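Long-range contact in putative phosphatase (DUF442) (PDB 3GXH), which probably acts as a phosphatase related to the tyrosine and dual-specificity phosphatases: residues Ile3-Leu15 / Ser25-Ala39. Numbering follows the deposited sequence.
With EDO (1,2-ethanediol), chain G; SO4 (sulfate ion), chain F; SO4 (sulfate ion), chain E.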
# COMPACT_ATOMS: atom_id res chain seq x y z
N ILE A 3 12.33 12.61 -13.31
CA ILE A 3 12.98 11.37 -12.84
C ILE A 3 13.75 11.59 -11.52
O ILE A 3 13.74 10.70 -10.67
CB ILE A 3 13.90 10.67 -13.90
CG1 ILE A 3 14.30 9.25 -13.43
CG2 ILE A 3 15.14 11.54 -14.23
CD1 ILE A 3 13.10 8.29 -13.20
N GLU A 4 14.38 12.75 -11.38
CA GLU A 4 15.07 13.11 -10.15
C GLU A 4 14.15 13.04 -8.91
O GLU A 4 14.55 12.48 -7.89
CB GLU A 4 15.70 14.49 -10.26
CG GLU A 4 16.46 14.93 -9.00
CD GLU A 4 17.36 16.14 -9.23
OE1 GLU A 4 17.20 16.81 -10.28
OE2 GLU A 4 18.22 16.41 -8.37
N SER A 5 12.93 13.58 -8.98
CA SER A 5 12.02 13.50 -7.83
C SER A 5 11.66 12.05 -7.48
O SER A 5 11.36 11.75 -6.34
CB SER A 5 10.74 14.30 -8.08
OG SER A 5 10.04 13.80 -9.20
N ILE A 6 11.71 11.15 -8.46
CA ILE A 6 11.31 9.73 -8.29
C ILE A 6 12.43 8.80 -7.72
O ILE A 6 12.27 7.93 -6.82
CB ILE A 6 10.84 9.21 -9.65
CG1 ILE A 6 9.49 9.84 -9.97
CG2 ILE A 6 10.76 7.74 -9.67
CD1 ILE A 6 9.29 10.03 -11.54
N GLU A 7 13.60 8.99 -8.27
CA GLU A 7 14.80 8.47 -7.62
C GLU A 7 14.88 9.07 -6.21
O GLU A 7 15.45 8.45 -5.34
CB GLU A 7 16.08 8.75 -8.42
CG GLU A 7 16.49 10.20 -8.51
CD GLU A 7 17.81 10.41 -9.26
OE1 GLU A 7 18.37 9.43 -9.79
OE2 GLU A 7 18.27 11.56 -9.31
N ASN A 8 14.26 10.23 -5.98
CA ASN A 8 14.26 10.84 -4.67
C ASN A 8 13.34 10.14 -3.68
O ASN A 8 13.36 10.51 -2.51
CB ASN A 8 13.96 12.35 -4.70
CG ASN A 8 15.19 13.21 -5.05
OD1 ASN A 8 16.30 12.70 -5.25
ND2 ASN A 8 15.00 14.52 -5.10
N LEU A 9 12.61 9.11 -4.08
CA LEU A 9 11.79 8.32 -3.17
C LEU A 9 12.51 7.07 -2.64
O LEU A 9 11.93 6.33 -1.84
CB LEU A 9 10.52 7.86 -3.88
CG LEU A 9 9.68 9.01 -4.45
CD1 LEU A 9 8.34 8.40 -5.05
CD2 LEU A 9 9.31 10.07 -3.41
N GLN A 10 13.73 6.79 -3.10
CA GLN A 10 14.38 5.53 -2.82
C GLN A 10 14.94 5.39 -1.40
O GLN A 10 15.39 4.31 -1.05
CB GLN A 10 15.48 5.27 -3.88
CG GLN A 10 14.87 4.98 -5.26
CD GLN A 10 14.03 3.69 -5.32
OE1 GLN A 10 12.93 3.71 -5.84
NE2 GLN A 10 14.52 2.61 -4.73
N GLY A 11 14.81 6.45 -0.59
CA GLY A 11 15.11 6.40 0.84
C GLY A 11 13.93 6.02 1.69
O GLY A 11 14.10 5.76 2.88
N ILE A 12 12.73 5.91 1.11
CA ILE A 12 11.54 5.45 1.85
C ILE A 12 11.63 3.94 2.08
O ILE A 12 11.92 3.12 1.19
CB ILE A 12 10.26 5.83 1.13
CG1 ILE A 12 10.19 7.33 1.05
CG2 ILE A 12 9.02 5.26 1.81
CD1 ILE A 12 9.10 7.86 0.11
N ARG A 13 11.43 3.59 3.35
CA ARG A 13 11.50 2.21 3.74
C ARG A 13 10.66 1.29 2.88
O ARG A 13 9.48 1.51 2.70
CB ARG A 13 11.02 2.05 5.22
CG ARG A 13 11.17 0.67 5.81
CD ARG A 13 10.77 0.66 7.26
NE ARG A 13 10.95 -0.66 7.82
CZ ARG A 13 10.76 -0.93 9.11
NH1 ARG A 13 10.37 0.03 9.94
NH2 ARG A 13 10.91 -2.18 9.53
N ALA A 14 11.29 0.24 2.35
CA ALA A 14 10.60 -0.82 1.59
C ALA A 14 9.78 -0.31 0.42
O ALA A 14 8.80 -0.96 0.02
CB ALA A 14 9.76 -1.70 2.53
N LEU A 15 10.19 0.80 -0.18
CA LEU A 15 9.46 1.34 -1.34
C LEU A 15 9.61 0.49 -2.58
O LEU A 15 10.72 0.09 -2.96
CB LEU A 15 9.86 2.80 -1.61
CG LEU A 15 8.91 3.46 -2.66
CD1 LEU A 15 8.40 4.80 -2.24
CD2 LEU A 15 9.72 3.55 -3.88
N SER A 25 4.82 0.91 -0.04
CA SER A 25 5.98 1.11 0.81
C SER A 25 5.72 0.80 2.25
O SER A 25 4.60 0.51 2.67
CB SER A 25 6.49 2.55 0.71
OG SER A 25 5.70 3.51 1.40
N GLY A 26 6.80 0.89 3.00
CA GLY A 26 6.73 1.03 4.43
C GLY A 26 6.49 2.46 4.85
O GLY A 26 6.00 3.29 4.10
N LEU A 27 6.80 2.79 6.12
CA LEU A 27 6.29 4.03 6.69
C LEU A 27 7.14 5.23 6.32
O LEU A 27 8.29 5.30 6.77
CB LEU A 27 6.24 3.90 8.22
CG LEU A 27 5.70 5.11 9.01
CD1 LEU A 27 4.32 5.46 8.56
CD2 LEU A 27 5.73 4.77 10.49
N PRO A 28 6.62 6.18 5.57
CA PRO A 28 7.40 7.41 5.34
C PRO A 28 7.56 8.22 6.60
O PRO A 28 6.61 8.26 7.38
CB PRO A 28 6.58 8.19 4.27
CG PRO A 28 5.70 7.09 3.67
CD PRO A 28 5.35 6.25 4.85
N ASN A 29 8.71 8.83 6.85
CA ASN A 29 8.81 9.83 7.89
C ASN A 29 8.22 11.13 7.37
O ASN A 29 7.78 11.25 6.23
CB ASN A 29 10.25 9.95 8.38
CG ASN A 29 11.20 10.46 7.35
OD1 ASN A 29 10.87 11.25 6.47
ND2 ASN A 29 12.44 10.00 7.47
N GLU A 30 8.14 12.15 8.22
CA GLU A 30 7.46 13.36 7.88
C GLU A 30 8.03 14.02 6.65
O GLU A 30 7.30 14.38 5.70
CB GLU A 30 7.45 14.35 9.07
CG GLU A 30 6.75 15.67 8.73
CD GLU A 30 6.51 16.56 9.94
OE1 GLU A 30 6.67 16.11 11.11
OE2 GLU A 30 6.15 17.75 9.73
N GLN A 31 9.34 14.18 6.59
CA GLN A 31 9.96 14.82 5.43
C GLN A 31 9.75 14.05 4.15
O GLN A 31 9.63 14.64 3.07
CB GLN A 31 11.44 15.10 5.73
CG GLN A 31 12.20 14.02 6.21
CD GLN A 31 12.15 13.74 7.78
OE1 GLN A 31 11.21 14.17 8.61
NE2 GLN A 31 13.14 12.92 8.20
N GLN A 32 9.66 12.74 4.26
CA GLN A 32 9.43 11.88 3.08
C GLN A 32 8.04 12.11 2.47
O GLN A 32 7.85 11.90 1.27
CB GLN A 32 9.70 10.40 3.38
CG GLN A 32 11.18 10.15 3.58
CD GLN A 32 11.48 8.82 4.15
OE1 GLN A 32 10.65 8.23 4.83
NE2 GLN A 32 12.73 8.33 3.89
N PHE A 33 7.05 12.56 3.25
CA PHE A 33 5.78 12.88 2.63
C PHE A 33 5.92 14.05 1.67
O PHE A 33 5.25 14.08 0.63
CB PHE A 33 4.72 13.18 3.68
CG PHE A 33 4.23 11.97 4.39
CD1 PHE A 33 3.58 10.96 3.70
CD2 PHE A 33 4.37 11.80 5.77
CE1 PHE A 33 3.12 9.79 4.33
CE2 PHE A 33 3.92 10.60 6.38
CZ PHE A 33 3.31 9.63 5.65
N SER A 34 6.77 15.02 2.00
CA SER A 34 7.05 16.09 1.03
C SER A 34 7.72 15.58 -0.24
O SER A 34 7.42 16.04 -1.35
CB SER A 34 7.88 17.19 1.70
OG SER A 34 7.05 17.90 2.62
N LEU A 35 8.61 14.61 -0.09
CA LEU A 35 9.28 14.02 -1.27
C LEU A 35 8.24 13.31 -2.15
O LEU A 35 8.26 13.39 -3.37
CB LEU A 35 10.36 13.01 -0.85
CG LEU A 35 11.51 13.58 0.00
CD1 LEU A 35 12.44 12.42 0.33
CD2 LEU A 35 12.24 14.67 -0.78
N LEU A 36 7.30 12.61 -1.51
CA LEU A 36 6.20 11.97 -2.24
C LEU A 36 5.40 12.98 -3.04
O LEU A 36 5.10 12.74 -4.23
CB LEU A 36 5.29 11.19 -1.27
CG LEU A 36 5.98 9.90 -0.78
CD1 LEU A 36 5.35 9.45 0.56
CD2 LEU A 36 5.91 8.76 -1.88
N LYS A 37 5.03 14.08 -2.43
CA LYS A 37 4.29 15.11 -3.15
C LYS A 37 5.09 15.60 -4.36
O LYS A 37 4.56 15.78 -5.46
CB LYS A 37 3.95 16.29 -2.25
CG LYS A 37 3.23 17.49 -2.95
CD LYS A 37 1.86 17.08 -3.46
CE LYS A 37 1.19 18.22 -4.22
NZ LYS A 37 -0.25 17.90 -4.51
N GLN A 38 6.37 15.88 -4.14
CA GLN A 38 7.22 16.42 -5.19
C GLN A 38 7.37 15.46 -6.35
O GLN A 38 7.57 15.90 -7.49
CB GLN A 38 8.57 16.81 -4.60
CG GLN A 38 8.50 18.07 -3.74
CD GLN A 38 9.58 18.22 -2.64
OE1 GLN A 38 9.38 18.98 -1.68
NE2 GLN A 38 10.70 17.51 -2.77
N ALA A 39 7.28 14.16 -6.08
CA ALA A 39 7.33 13.13 -7.14
C ALA A 39 6.02 12.97 -7.89
O ALA A 39 5.96 12.23 -8.86
CB ALA A 39 7.73 11.78 -6.56
C1 EDO G . 9.52 5.02 9.81
O1 EDO G . 9.44 6.12 9.19
C2 EDO G . 10.43 4.03 9.05
O2 EDO G . 10.52 2.85 9.82
S SO4 F . 14.09 -1.48 3.36
O1 SO4 F . 14.53 -2.46 2.41
O2 SO4 F . 12.80 -1.91 3.88
O3 SO4 F . 14.99 -1.34 4.53
O4 SO4 F . 14.00 -0.24 2.70
S SO4 E . 11.83 -5.80 7.46
O1 SO4 E . 12.59 -5.43 6.25
O2 SO4 E . 12.47 -6.87 8.25
O3 SO4 E . 11.65 -4.62 8.27
O4 SO4 E . 10.60 -6.27 6.91
O HOH W 1 10.72 13.74 -4.55
O HOH W 2 12.31 15.84 -4.57
O HOH W 3 10.68 5.51 5.40
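With CG1 anti to the carbonyl carbon (chi1 -62°) and CG2 anti to the backbone N, Ile12 divides its branches between Gln32 and Leu36 on one side and Ser25 and Pro28 on the other. Segment 3-15 here packs against helix 30-38, the first helix after strand 22-25 in this phosphatase-like alpha/beta fold, and against the loop leading into it. CD1 meets Leu36 CG at 3.8 Å, and CG1 lies alongside the aliphatic stem of Gln32, the two side chains running in opposite directions. Branched Ile12 fills this buried corner, while Gln32 adds polar ends to its greasy stem: NE2 gives Gly11 O a weak, bent bond (121°), and OE1 accepts from Asn29 N, completing a capping box in which Asn29 OD1 takes the N-H of Gln32. A water shared by Gln32 OE1, Arg13 N and Leu27 O bridges the segments. Nearer the helix's far end Leu9 crosses Leu36 at about a right angle, its CD1 3.8 Å from Ala39 CB; Ser5 OG, bonded to Asn2 O, lies 3.5 Å from Ala39 CA. Ahead of helix 30-38, Gly26, lacking a side chain, lies close against Arg13, its N donating to Arg13 O (2.8 Å). Arg13 stretches outward, fully extended, its guanidinium edge bonded to groups probably from the crystallisation liquor: NH1 to ethanediol O2, NH2 to O3 of the chain E sulfate at 2.8 Å.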